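Side-chain contacts in Lmo0181 protein (Listeria monocytogenes serovar 1/2a, PDB 5F7V), which binds the cyclic glucan cycloalternan and probably delivers it, as a membrane-anchored lipoprotein, to an ABC-type sugar transporter: residues 16-21 with 56-61; 68-73 with 291-296; 154-159 with 247-252. All blocks are in the same frame, centred on the assembly; numbering follows the deposited sequence.

Interaction 1: 16-21 with 56-61. With GLC (alpha-D-glucopyranose), chain B.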
loop_
_atom_site.group_PDB
_atom_site.type_symbol
_atom_site.label_atom_id
_atom_site.label_comp_id
_atom_site.label_asym_id
_atom_site.label_seq_id
_atom_site.Cartn_x
_atom_site.Cartn_y
_atom_site.Cartn_z
ATOM N N THR A 16 0.973 24.768 -1.313
ATOM C CA THR A 16 1.185 23.642 -2.216
ATOM C C THR A 16 1.004 22.323 -1.482
ATOM O O THR A 16 1.447 22.194 -0.342
ATOM C CB THR A 16 2.580 23.720 -2.848
ATOM O OG1 THR A 16 3.565 23.840 -1.811
ATOM C CG2 THR A 16 2.690 24.954 -3.735
ATOM N N TYR A 17 0.385 21.367 -2.155
ATOM C CA TYR A 17 0.179 19.991 -1.666
ATOM C C TYR A 17 0.667 19.047 -2.733
ATOM O O TYR A 17 0.187 19.120 -3.850
ATOM C CB TYR A 17 -1.296 19.741 -1.319
ATOM C CG TYR A 17 -1.588 18.292 -0.932
ATOM C CD1 TYR A 17 -0.818 17.654 0.038
ATOM C CD2 TYR A 17 -2.616 17.582 -1.546
ATOM C CE1 TYR A 17 -1.065 16.351 0.396
ATOM C CE2 TYR A 17 -2.888 16.284 -1.167
ATOM C CZ TYR A 17 -2.100 15.679 -0.221
ATOM O OH TYR A 17 -2.294 14.351 0.141
ATOM N N TYR A 18 1.660 18.233 -2.392
ATOM C CA TYR A 18 2.285 17.263 -3.305
ATOM C C TYR A 18 1.757 15.904 -2.889
ATOM O O TYR A 18 1.731 15.597 -1.685
ATOM C CB TYR A 18 3.774 17.399 -3.108
ATOM C CG TYR A 18 4.786 17.029 -4.137
ATOM C CD1 TYR A 18 5.280 17.924 -5.074
ATOM C CD2 TYR A 18 5.344 15.760 -4.096
ATOM C CE1 TYR A 18 6.259 17.553 -5.975
ATOM C CE2 TYR A 18 6.312 15.346 -4.984
ATOM C CZ TYR A 18 6.779 16.245 -5.928
ATOM O OH TYR A 18 7.754 15.715 -6.757
ATOM N N GLN A 19 1.263 15.104 -3.831
ATOM C CA GLN A 19 0.675 13.798 -3.459
ATOM C C GLN A 19 0.758 12.777 -4.585
ATOM O O GLN A 19 1.060 13.121 -5.728
ATOM C CB GLN A 19 -0.767 14.009 -2.988
ATOM C CG GLN A 19 -1.756 14.353 -4.103
ATOM C CD GLN A 19 -2.400 13.111 -4.699
ATOM O OE1 GLN A 19 -2.937 12.274 -3.976
ATOM N NE2 GLN A 19 -2.377 13.020 -6.020
ATOM N N PHE A 20 0.476 11.534 -4.227
ATOM C CA PHE A 20 0.461 10.399 -5.136
ATOM C C PHE A 20 -0.790 9.563 -5.122
ATOM O O PHE A 20 -1.058 8.921 -6.111
ATOM C CB PHE A 20 1.646 9.441 -4.891
ATOM C CG PHE A 20 1.639 8.843 -3.514
ATOM C CD1 PHE A 20 0.893 7.699 -3.218
ATOM C CD2 PHE A 20 2.335 9.455 -2.503
ATOM C CE1 PHE A 20 0.851 7.240 -1.903
ATOM C CE2 PHE A 20 2.329 8.977 -1.222
ATOM C CZ PHE A 20 1.574 7.866 -0.907
ATOM N N SER A 21 -1.548 9.518 -4.021
ATOM C CA SER A 21 -2.523 8.432 -3.919
ATOM C C SER A 21 -3.823 8.634 -4.688
ATOM O O SER A 21 -4.495 7.658 -4.962
ATOM C CB SER A 21 -2.815 8.129 -2.450
ATOM O OG SER A 21 -3.573 9.140 -1.804
ATOM N N PHE A 56 8.610 9.466 -4.581
ATOM C CA PHE A 56 9.523 9.720 -3.467
ATOM C C PHE A 56 10.864 10.268 -3.940
ATOM O O PHE A 56 11.427 11.109 -3.239
ATOM C CB PHE A 56 9.671 8.537 -2.495
ATOM C CG PHE A 56 8.383 8.245 -1.759
ATOM C CD1 PHE A 56 7.945 9.070 -0.729
ATOM C CD2 PHE A 56 7.580 7.203 -2.169
ATOM C CE1 PHE A 56 6.727 8.826 -0.112
ATOM C CE2 PHE A 56 6.370 6.952 -1.555
ATOM C CZ PHE A 56 5.968 7.764 -0.523
ATOM N N THR A 57 11.325 9.818 -5.103
ATOM C CA THR A 57 12.548 10.354 -5.676
ATOM C C THR A 57 12.355 11.833 -5.990
ATOM O O THR A 57 13.214 12.662 -5.708
ATOM C CB THR A 57 12.916 9.609 -6.962
ATOM O OG1 THR A 57 12.920 8.202 -6.716
ATOM C CG2 THR A 57 14.300 10.024 -7.433
ATOM N N LYS A 58 11.218 12.152 -6.590
ATOM C CA LYS A 58 10.900 13.519 -6.982
ATOM C C LYS A 58 10.738 14.429 -5.761
ATOM O O LYS A 58 11.268 15.533 -5.694
ATOM C CB LYS A 58 9.680 13.568 -7.916
ATOM C CG LYS A 58 9.932 12.983 -9.298
ATOM C CD LYS A 58 10.798 13.919 -10.115
ATOM C CE LYS A 58 10.711 13.656 -11.608
ATOM N NZ LYS A 58 11.970 13.969 -12.328
ATOM N N LEU A 59 10.041 13.925 -4.749
ATOM C CA LEU A 59 9.784 14.705 -3.542
ATOM C C LEU A 59 11.087 15.062 -2.842
ATOM O O LEU A 59 11.301 16.221 -2.477
ATOM C CB LEU A 59 8.840 13.915 -2.640
ATOM C CG LEU A 59 8.540 14.646 -1.317
ATOM C CD1 LEU A 59 7.908 16.025 -1.458
ATOM C CD2 LEU A 59 7.638 13.747 -0.505
ATOM N N GLN A 60 11.951 14.067 -2.714
ATOM C CA GLN A 60 13.234 14.260 -2.041
ATOM C C GLN A 60 14.058 15.311 -2.783
ATOM O O GLN A 60 14.670 16.166 -2.150
ATOM C CB GLN A 60 13.966 12.909 -1.859
ATOM C CG GLN A 60 15.176 12.906 -0.923
ATOM C CD GLN A 60 16.415 13.557 -1.491
ATOM O OE1 GLN A 60 16.726 13.374 -2.670
ATOM N NE2 GLN A 60 17.146 14.314 -0.666
ATOM N N THR A 61 14.044 15.272 -4.109
ATOM C CA THR A 61 14.760 16.259 -4.891
ATOM C C THR A 61 14.210 17.670 -4.672
ATOM O O THR A 61 14.976 18.622 -4.439
ATOM C CB THR A 61 14.735 15.845 -6.367
ATOM O OG1 THR A 61 15.566 14.685 -6.503
ATOM C CG2 THR A 61 15.286 16.937 -7.279
HETATM C C1 GLC B . 0.156 2.419 -6.496
HETATM C C2 GLC B . 0.459 2.399 -5.010
HETATM C C3 GLC B . -0.693 2.949 -4.185
HETATM C C4 GLC B . -1.015 4.343 -4.686
HETATM C C5 GLC B . -1.401 4.236 -6.167
HETATM C C6 GLC B . -1.819 5.575 -6.762
HETATM O O2 GLC B . 0.758 1.059 -4.621
HETATM O O3 GLC B . -0.279 3.126 -2.833
HETATM O O4 GLC B . -2.042 4.949 -3.895
HETATM O O5 GLC B . -0.278 3.716 -6.883
HETATM O O6 GLC B . -0.651 6.389 -6.858
#
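Tyr18 and Phe20 send their rings from strand 13-19 and the turn after it toward helix 52-64 by different torsions: CG of Tyr18 lies anti to the backbone N (chi1 -156°), while CG of Phe20 sits between the backbone N and the carbonyl carbon (chi1 61°). The Tyr18 ring and the Leu59 side chain then lie alongside each other, antiparallel. Tyr18 CD2 lies 3.7 Å from Leu59 CD1, and Tyr18 CE2 is equally near Leu59 CB, so the leucine side chain packs along the CD2-CE2 part of the ring. At the far end, Tyr18 OH comes to 3.1 Å from Lys58 CB, a short approach to the aliphatic root of the lysine, whose amino end leads away. No hydrogen bond joins the segments; apart from the tyrosine hydroxyl, the side-chain atoms that touch are carbons. Farther along, CE2 of Phe20 meets CZ of Phe56 at 3.9 Å. The ring centroids are 5.7 Å apart and the planes are inclined at 55°. Phe20 also belongs to the glycan pocket: its backbone O accepts a 2.7 Å hydrogen bond from O6 of the chain B glucose, whose O4 lies at the edge of the Phe20 ring. Tyr55 and Phe52 meet Phe20 edge-to-face and extend the aromatic cluster. Strand 43-49, helix 52-64 and strand 71-75 form a beta-alpha-beta crossover spanning strand 13-19, which lies between the two strands and pairs in parallel with each; Leu59 also touches Phe72 of strand 71-75 and Pro69 in the loop before it.

Interaction 2: 68-73 with 291-296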
loop_
_atom_site.group_PDB
_atom_site.type_symbol
_atom_site.label_atom_id
_atom_site.label_comp_id
_atom_site.label_asym_id
_atom_site.label_seq_id
_atom_site.Cartn_x
_atom_site.Cartn_y
_atom_site.Cartn_z
ATOM N N ALA A 68 10.534 22.804 -0.890
ATOM C CA ALA A 68 9.597 21.831 -0.367
ATOM C C ALA A 68 8.151 22.294 -0.528
ATOM O O ALA A 68 7.839 23.467 -0.347
ATOM C CB ALA A 68 9.884 21.573 1.104
ATOM N N PRO A 69 7.267 21.379 -0.899
ATOM C CA PRO A 69 5.841 21.678 -0.827
ATOM C C PRO A 69 5.450 22.006 0.615
ATOM O O PRO A 69 6.044 21.493 1.542
ATOM C CB PRO A 69 5.181 20.361 -1.264
ATOM C CG PRO A 69 6.259 19.505 -1.850
ATOM C CD PRO A 69 7.536 19.965 -1.215
ATOM N N ASP A 70 4.456 22.861 0.819
ATOM C CA ASP A 70 4.033 23.146 2.178
ATOM C C ASP A 70 3.477 21.921 2.874
ATOM O O ASP A 70 3.737 21.737 4.054
ATOM C CB ASP A 70 2.988 24.243 2.203
ATOM C CG ASP A 70 3.476 25.537 1.624
ATOM O OD1 ASP A 70 4.426 26.119 2.189
ATOM O OD2 ASP A 70 2.922 25.945 0.593
ATOM N N ALA A 71 2.714 21.121 2.143
ATOM C CA ALA A 71 2.139 19.903 2.673
ATOM C C ALA A 71 2.464 18.807 1.666
ATOM O O ALA A 71 2.449 19.059 0.463
ATOM C CB ALA A 71 0.648 20.054 2.851
ATOM N N PHE A 72 2.718 17.586 2.127
ATOM C CA PHE A 72 2.979 16.502 1.199
ATOM C C PHE A 72 2.620 15.165 1.800
ATOM O O PHE A 72 2.705 14.957 3.002
ATOM C CB PHE A 72 4.434 16.520 0.694
ATOM C CG PHE A 72 5.489 16.622 1.747
ATOM C CD1 PHE A 72 6.018 15.513 2.344
ATOM C CD2 PHE A 72 5.965 17.874 2.136
ATOM C CE1 PHE A 72 7.020 15.630 3.295
ATOM C CE2 PHE A 72 6.977 17.987 3.089
ATOM C CZ PHE A 72 7.518 16.846 3.656
ATOM N N GLU A 73 2.238 14.277 0.904
ATOM C CA GLU A 73 1.815 12.929 1.259
ATOM C C GLU A 73 3.021 12.039 1.521
ATOM O O GLU A 73 4.039 12.111 0.835
ATOM C CB GLU A 73 0.982 12.354 0.131
ATOM C CG GLU A 73 0.022 11.301 0.595
ATOM C CD GLU A 73 -0.914 10.839 -0.477
ATOM O OE1 GLU A 73 -0.554 10.890 -1.673
ATOM O OE2 GLU A 73 -2.029 10.375 -0.133
ATOM N N SER A 291 8.298 25.541 5.836
ATOM C CA SER A 291 7.191 26.336 5.323
ATOM C C SER A 291 6.897 27.553 6.193
ATOM O O SER A 291 6.956 27.467 7.412
ATOM C CB SER A 291 5.939 25.474 5.226
ATOM O OG SER A 291 4.808 26.264 4.854
ATOM N N ASP A 292 6.581 28.656 5.512
ATOM C CA ASP A 292 6.087 29.883 6.114
ATOM C C ASP A 292 4.566 29.882 6.304
ATOM O O ASP A 292 4.002 30.899 6.732
ATOM C CB ASP A 292 6.389 31.115 5.229
ATOM C CG ASP A 292 7.860 31.371 4.980
ATOM O OD1 ASP A 292 8.699 31.151 5.899
ATOM O OD2 ASP A 292 8.159 31.859 3.853
ATOM N N LYS A 293 3.927 28.758 5.981
ATOM C CA LYS A 293 2.470 28.672 5.917
ATOM C C LYS A 293 2.015 27.426 6.681
ATOM O O LYS A 293 1.096 26.730 6.253
ATOM C CB LYS A 293 2.040 28.589 4.453
ATOM C CG LYS A 293 2.463 29.761 3.596
ATOM C CD LYS A 293 2.187 29.513 2.128
ATOM C CE LYS A 293 3.018 30.482 1.307
ATOM N NZ LYS A 293 2.906 30.242 -0.134
ATOM N N LYS A 294 2.625 27.183 7.836
ATOM C CA LYS A 294 2.364 25.931 8.520
ATOM C C LYS A 294 0.945 25.861 9.073
ATOM O O LYS A 294 0.352 24.791 9.032
ATOM C CB LYS A 294 3.337 25.699 9.659
ATOM C CG LYS A 294 4.781 25.584 9.213
ATOM C CD LYS A 294 5.617 25.096 10.391
ATOM C CE LYS A 294 7.054 24.782 10.051
ATOM N NZ LYS A 294 7.767 26.034 9.736
ATOM N N GLU A 295 0.354 26.950 9.538
ATOM C CA GLU A 295 -0.999 26.876 10.058
ATOM C C GLU A 295 -1.961 26.463 8.950
ATOM O O GLU A 295 -2.789 25.572 9.160
ATOM C CB GLU A 295 -1.407 28.225 10.671
ATOM C CG GLU A 295 -2.790 28.242 11.311
ATOM C CD GLU A 295 -3.022 27.214 12.404
ATOM O OE1 GLU A 295 -2.051 26.853 13.121
ATOM O OE2 GLU A 295 -4.203 26.750 12.547
ATOM N N ALA A 296 -1.846 27.106 7.792
ATOM C CA ALA A 296 -2.721 26.773 6.670
ATOM C C ALA A 296 -2.504 25.343 6.189
ATOM O O ALA A 296 -3.443 24.629 5.873
ATOM C CB ALA A 296 -2.497 27.742 5.525
HETATM O O HOH W 1 3.531 27.951 -1.117
#
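Asp70 and Ser291 form the tight half of this contact: both are buried, and Ser291 OG donates to Asp70 OD1 over 2.7 Å. The hydroxyl meets that oxygen on its anti side, 29° out of the carboxylate plane. Ser291 OG is itself gripped a second time, accepting from the backbone N of Lys293 at 2.9 Å with an N-H...O angle of 154°. That bond, from two residues on, makes an ST turn, and it fixes the hydroxyl just before helix 294-306, where Lys293 holds the N-cap position. The Ser291-Asp70 bond, anchored by this turn, ties the helix start to the loop leading into strand 71-75, and Thr16 OG1 on strand 13-19 bonds to Asp70 N. Lys294 NZ folds back to hydrogen-bond Ser291 O (2.8 Å, in the carbonyl plane) and also bonds to Lys289 O. The Lys293 side of the carboxylate is looser. The extended chain of Lys293 crosses Asp70, with Lys293 CD 4.0 Å from Asp70 OD2 and Lys293 NZ 4.4 Å from it, too far for direct charge pairing. One water links them, donating to Asp70 OD2 at 2.7 Å and accepting from Lys293 NZ at 2.6 Å; NZ also bonds to Glu14 O.

Interaction 3: 154-159 with 247-252. With GLC (alpha-D-glucopyranose), chain C.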
loop_
_atom_site.group_PDB
_atom_site.type_symbol
_atom_site.label_atom_id
_atom_site.label_comp_id
_atom_site.label_asym_id
_atom_site.label_seq_id
_atom_site.Cartn_x
_atom_site.Cartn_y
_atom_site.Cartn_z
ATOM N N LYS A 154 -1.520 -23.764 -0.925
ATOM C CA LYS A 154 -1.693 -24.882 -1.824
ATOM C C LYS A 154 -3.038 -24.833 -2.547
ATOM O O LYS A 154 -3.129 -25.258 -3.695
ATOM C CB LYS A 154 -1.568 -26.211 -1.099
ATOM C CG LYS A 154 -2.654 -26.499 -0.083
ATOM C CD LYS A 154 -2.374 -27.745 0.740
ATOM C CE LYS A 154 -1.243 -27.615 1.729
ATOM N NZ LYS A 154 -1.518 -26.667 2.854
ATOM N N ASP A 155 -4.078 -24.294 -1.921
ATOM C CA ASP A 155 -5.378 -24.156 -2.605
ATOM C C ASP A 155 -5.304 -23.119 -3.702
ATOM O O ASP A 155 -5.848 -23.312 -4.804
ATOM C CB ASP A 155 -6.467 -23.759 -1.624
ATOM C CG ASP A 155 -6.601 -24.747 -0.509
ATOM O OD1 ASP A 155 -7.041 -25.871 -0.799
ATOM O OD2 ASP A 155 -6.296 -24.431 0.654
ATOM N N GLU A 156 -4.641 -22.006 -3.470
ATOM C CA GLU A 156 -4.519 -21.041 -4.539
ATOM C C GLU A 156 -3.581 -21.516 -5.637
ATOM O O GLU A 156 -3.796 -21.194 -6.818
ATOM C CB GLU A 156 -4.050 -19.711 -3.987
ATOM C CG GLU A 156 -3.678 -18.791 -5.105
ATOM C CD GLU A 156 -3.431 -17.395 -4.592
ATOM O OE1 GLU A 156 -3.633 -17.042 -3.377
ATOM O OE2 GLU A 156 -2.963 -16.677 -5.500
ATOM N N GLU A 157 -2.544 -22.278 -5.306
ATOM C CA GLU A 157 -1.683 -22.790 -6.356
ATOM C C GLU A 157 -2.430 -23.789 -7.219
ATOM O O GLU A 157 -2.266 -23.770 -8.442
ATOM C CB GLU A 157 -0.450 -23.455 -5.747
ATOM C CG GLU A 157 0.547 -22.485 -5.082
ATOM C CD GLU A 157 1.642 -23.127 -4.241
ATOM O OE1 GLU A 157 1.806 -24.352 -4.359
ATOM O OE2 GLU A 157 2.450 -22.462 -3.517
ATOM N N ALA A 158 -3.215 -24.666 -6.639
ATOM C CA ALA A 158 -3.948 -25.649 -7.421
ATOM C C ALA A 158 -4.990 -24.954 -8.297
ATOM O O ALA A 158 -5.149 -25.266 -9.500
ATOM C CB ALA A 158 -4.623 -26.691 -6.563
ATOM N N ALA A 159 -5.698 -23.968 -7.753
ATOM C CA ALA A 159 -6.669 -23.176 -8.501
ATOM C C ALA A 159 -5.979 -22.474 -9.627
ATOM O O ALA A 159 -6.427 -22.528 -10.754
ATOM C CB ALA A 159 -7.403 -22.206 -7.622
ATOM N N MET A 247 -6.633 -14.461 -10.672
ATOM C CA MET A 247 -6.476 -14.013 -9.263
ATOM C C MET A 247 -5.353 -12.988 -9.239
ATOM O O MET A 247 -4.254 -13.262 -9.692
ATOM C CB MET A 247 -6.122 -15.156 -8.306
ATOM C CG MET A 247 -7.238 -16.134 -8.079
ATOM S SD MET A 247 -6.759 -17.517 -7.051
ATOM C CE MET A 247 -5.889 -18.603 -8.199
ATOM N N LEU A 248 -5.638 -11.805 -8.704
ATOM C CA LEU A 248 -4.663 -10.724 -8.638
ATOM C C LEU A 248 -4.520 -10.289 -7.179
ATOM O O LEU A 248 -5.508 -9.861 -6.574
ATOM C CB LEU A 248 -5.115 -9.561 -9.501
ATOM C CG LEU A 248 -4.225 -8.330 -9.490
ATOM C CD1 LEU A 248 -2.876 -8.620 -10.092
ATOM C CD2 LEU A 248 -4.929 -7.230 -10.260
ATOM N N HIS A 249 -3.298 -10.332 -6.654
ATOM C CA HIS A 249 -3.057 -9.875 -5.265
ATOM C C HIS A 249 -2.669 -8.404 -5.313
ATOM O O HIS A 249 -1.569 -8.050 -5.734
ATOM C CB HIS A 249 -1.919 -10.705 -4.647
ATOM C CG HIS A 249 -2.290 -12.133 -4.480
ATOM N ND1 HIS A 249 -2.565 -12.681 -3.258
ATOM C CD2 HIS A 249 -2.458 -13.123 -5.382
ATOM C CE1 HIS A 249 -2.874 -13.954 -3.402
ATOM N NE2 HIS A 249 -2.827 -14.247 -4.685
ATOM N N THR A 250 -3.608 -7.556 -4.927
ATOM C CA THR A 250 -3.376 -6.119 -5.050
ATOM C C THR A 250 -4.250 -5.370 -4.082
ATOM O O THR A 250 -5.069 -5.940 -3.355
ATOM C CB THR A 250 -3.561 -5.661 -6.510
ATOM O OG1 THR A 250 -2.952 -4.385 -6.667
ATOM C CG2 THR A 250 -5.011 -5.637 -6.897
ATOM N N GLY A 251 -4.030 -4.065 -4.042
ATOM C CA GLY A 251 -4.708 -3.274 -3.031
ATOM C C GLY A 251 -6.105 -2.821 -3.361
ATOM O O GLY A 251 -6.543 -2.725 -4.505
ATOM N N ILE A 252 -6.792 -2.449 -2.287
ATOM C CA ILE A 252 -8.145 -1.902 -2.395
ATOM C C ILE A 252 -8.157 -0.563 -3.128
ATOM O O ILE A 252 -9.210 -0.069 -3.517
ATOM C CB ILE A 252 -8.859 -1.771 -1.023
ATOM C CG1 ILE A 252 -8.213 -0.728 -0.100
ATOM C CG2 ILE A 252 -8.924 -3.143 -0.357
ATOM C CD1 ILE A 252 -8.895 -0.556 1.233
HETATM C C1 GLC C . 0.253 -2.574 -6.631
HETATM C C2 GLC C . 0.455 -3.328 -7.933
HETATM C C3 GLC C . 1.046 -2.460 -9.015
HETATM C C4 GLC C . 0.300 -1.144 -9.142
HETATM C C5 GLC C . 0.212 -0.453 -7.797
HETATM C C6 GLC C . -0.725 0.735 -7.944
HETATM O O2 GLC C . 1.246 -4.506 -7.735
HETATM O O3 GLC C . 1.186 -3.104 -10.270
HETATM O O4 GLC C . 0.907 -0.311 -10.122
HETATM O O5 GLC C . -0.425 -1.319 -6.859
HETATM O O6 GLC C . -0.892 1.476 -6.731
#
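Glu156 and His249 meet almost in one plane, carboxylate and imidazole tilted only 9° apart. NE2 of His249 donates to Glu156 OE2 over 2.6 Å, nearly straight at 163°, and enters on the syn lone pair of that oxygen. The geometry holds for one of two deposited conformers of Glu156. In it, CG lies anti to the backbone N (chi1 169°), and the extended chain carries the carboxylate toward the strand; the axes of the helix and strand segments approach to 11.3 Å. Thr173 OG1 also bonds to Glu156 OE2, and ND1 of His249 is hydrogen-bonded to Glu270 OE2, so the buried ring has a carboxylate at each nitrogen; this would probably favour a doubly protonated, positively charged imidazole. Beside the polar bond, Met247 makes the carbon contacts. It reaches along Glu156 from the other end and bends at its last torsion, placing Met247 CE 3.8 Å from Glu156 CG and 4.0 Å from Ala159 CB. Trp151 touches Glu156, Ala159 and Met247. Thr250, the next residue after His249, lines the glycan pocket, its OG1 3.7 Å from C1 of the chain C glucose. Helix 153-163 thus packs on strand 245-251, itself flanked by strands 171-174 and 119-135, the helix-on-sheet layering of an alpha/beta lobe in bacterial solute-binding proteins.

How the interactions relate
Interactions 1 and 2 are neighbours, with centres about 12 Å apart, on strands 13-19 and 71-75 of one sheet; Ser21 OG and Glu73 OE2, 2.6 Å apart in a probable hydrogen bond, join them directly. Interaction 3 lies on the opposite side of the chain's centre, about 32 Å from interaction 1 and about 41 Å from interaction 2 between centres, yet reaches the same mixed sheet through strand 245-251. Along the chain, interaction 1 closes first, and interaction 3 is nested inside the long loop closed by interaction 2. This fits the two-lobed plan of periplasmic-binding-protein folds: interactions 1 and 3 approach the bound glycan from different sides, through Phe20 with Ser21 and through Thr250.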